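Local coordinates for erythromycin C-12 hydroxylase (Saccharopolyspora erythraea, PDB 2JJN), which hydroxylates the macrolactone ring of erythromycin D at C-12, using a heme iron and molecular oxygen to make erythromycin C, at residues D171-D176 / F389-L394. The protein carries 2 engineered substitutions. Residues are numbered along the deposited sequence; the frame is centred on the assembly and turned at random. Where two conformers were deposited one is given.
Sequences DIQMDD and FEQIVL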
# COMPACT_ATOMS: atom_id res chain seq x y z
N ASP A 171 -4.59 3.06 16.42
CA ASP A 171 -5.62 3.09 17.47
C ASP A 171 -6.71 2.03 17.37
O ASP A 171 -7.26 1.60 18.41
CB ASP A 171 -6.24 4.48 17.53
CG ASP A 171 -5.31 5.48 18.17
OD1 ASP A 171 -5.14 6.58 17.62
OD2 ASP A 171 -4.74 5.13 19.23
N ILE A 172 -7.04 1.61 16.16
CA ILE A 172 -8.03 0.56 15.98
C ILE A 172 -7.33 -0.78 16.01
O ILE A 172 -6.59 -1.11 15.11
CB ILE A 172 -8.85 0.71 14.66
CG1 ILE A 172 -9.50 2.11 14.57
CG2 ILE A 172 -9.90 -0.40 14.57
CD1 ILE A 172 -10.21 2.40 13.27
N GLN A 173 -7.61 -1.55 17.05
CA GLN A 173 -7.04 -2.88 17.25
C GLN A 173 -7.53 -3.86 16.20
O GLN A 173 -8.73 -4.06 16.05
CB GLN A 173 -7.42 -3.34 18.67
CG GLN A 173 -6.56 -4.52 19.21
CD GLN A 173 -5.05 -4.22 19.41
OE1 GLN A 173 -4.55 -3.12 19.14
NE2 GLN A 173 -4.32 -5.24 19.88
N MET A 174 -6.63 -4.50 15.47
CA MET A 174 -7.08 -5.34 14.37
C MET A 174 -6.66 -6.82 14.43
O MET A 174 -6.52 -7.46 13.38
CB MET A 174 -6.76 -4.69 13.02
CG MET A 174 -7.08 -3.19 12.97
SD MET A 174 -6.75 -2.43 11.38
CE MET A 174 -7.01 -0.69 11.71
N ASP A 175 -6.54 -7.35 15.66
CA ASP A 175 -6.12 -8.75 15.93
C ASP A 175 -6.93 -9.83 15.20
O ASP A 175 -6.37 -10.81 14.65
CB ASP A 175 -6.27 -9.06 17.43
CG ASP A 175 -5.88 -7.89 18.33
OD1 ASP A 175 -4.93 -7.16 17.99
OD2 ASP A 175 -6.54 -7.72 19.39
N ASP A 176 -8.25 -9.67 15.29
CA ASP A 176 -9.24 -10.59 14.71
C ASP A 176 -10.05 -9.88 13.66
O ASP A 176 -11.00 -9.15 13.99
CB ASP A 176 -10.18 -11.19 15.77
CG ASP A 176 -11.23 -12.12 15.18
OD1 ASP A 176 -11.24 -12.38 13.97
OD2 ASP A 176 -12.07 -12.61 15.95
N PHE A 389 4.79 0.77 12.89
CA PHE A 389 3.41 0.29 12.93
C PHE A 389 3.41 -1.13 13.50
O PHE A 389 4.30 -1.96 13.21
CB PHE A 389 2.79 0.30 11.53
CG PHE A 389 2.52 1.68 11.01
CD1 PHE A 389 1.43 2.40 11.46
CD2 PHE A 389 3.38 2.29 10.11
CE1 PHE A 389 1.19 3.67 10.99
CE2 PHE A 389 3.14 3.59 9.63
CZ PHE A 389 2.04 4.30 10.12
N GLU A 390 2.45 -1.43 14.36
CA GLU A 390 2.38 -2.76 14.93
C GLU A 390 1.45 -3.66 14.16
O GLU A 390 1.48 -4.89 14.32
CB GLU A 390 1.88 -2.69 16.37
CG GLU A 390 2.56 -1.61 17.20
CD GLU A 390 2.88 -2.05 18.61
OE1 GLU A 390 2.10 -2.84 19.20
OE2 GLU A 390 3.93 -1.62 19.12
N GLN A 391 0.60 -3.07 13.33
CA GLN A 391 -0.32 -3.87 12.54
C GLN A 391 -0.50 -3.35 11.14
O GLN A 391 -0.24 -2.15 10.83
CB GLN A 391 -1.68 -4.00 13.25
CG GLN A 391 -1.93 -2.92 14.26
CD GLN A 391 -3.35 -2.89 14.77
OE1 GLN A 391 -3.85 -3.87 15.36
NE2 GLN A 391 -4.02 -1.77 14.55
N ILE A 392 -0.97 -4.27 10.29
CA ILE A 392 -1.45 -3.97 8.95
C ILE A 392 -0.33 -3.66 7.95
O ILE A 392 -0.17 -4.42 6.97
CB ILE A 392 -2.52 -2.86 8.93
CG1 ILE A 392 -3.70 -3.24 9.86
CG2 ILE A 392 -2.98 -2.57 7.49
CD1 ILE A 392 -4.26 -4.61 9.67
N VAL A 393 0.42 -2.59 8.19
CA VAL A 393 1.49 -2.18 7.28
C VAL A 393 2.85 -2.48 7.87
O VAL A 393 3.02 -2.65 9.10
CB VAL A 393 1.39 -0.69 6.88
CG1 VAL A 393 0.07 -0.39 6.19
CG2 VAL A 393 1.58 0.22 8.09
N LEU A 394 3.84 -2.61 6.98
CA LEU A 394 5.22 -2.82 7.40
C LEU A 394 6.00 -1.52 7.21
O LEU A 394 6.38 -1.18 6.12
CB LEU A 394 5.84 -3.97 6.56
CG LEU A 394 7.25 -4.35 6.98
CD1 LEU A 394 7.21 -5.21 8.26
CD2 LEU A 394 7.98 -5.14 5.88
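Met174 and Gln391 lie closest between the two irregular backbones, their CA atoms 7.2 Å apart, so that the Gln391 side chain meets the main chain of 171-176 directly. Its carboxamide illustrates how a side-chain amide can take the place of the N-H and C=O of a neighbouring strand residue. Its NE2 donates to Ile172 O at 2.7 Å, nearly straight at 163° and with the acceptor in the amide plane, while its OE1 accepts from Met174 N at 2.9 Å. Two bonds thus clasp the main chain around Gln173 and fix the amide's rotation. NE2 also donates to Leu169 O, tying the last turn of helix 165-171 to the same group. To get there, the Gln391 chain leaves its CA with CG nearly eclipsing the backbone N (chi1 22°) and then runs extended. Beside this polar clasp, in one of its two conformers, Met174 rests CG 3.7 Å from Gln391 NE2 and crosses the Ile392 side chain at about a right angle, an apolar contact with Met174 SD 3.5 Å from Ile392 CG1. Ile392 projects from the corner of a classic gamma turn, closed by a 2.8 Å bond from Val393 N to Gln391 O. Its side chain is about 6 Å from that of Gln292, a substrate-binding residue. In this closed cytochrome P450 fold, the contact joins the F-G loop, between helices 165-171 and 180-206, to the substrate recognition site 6 turn before strand 400-402, and may help hold the loop over the pocket.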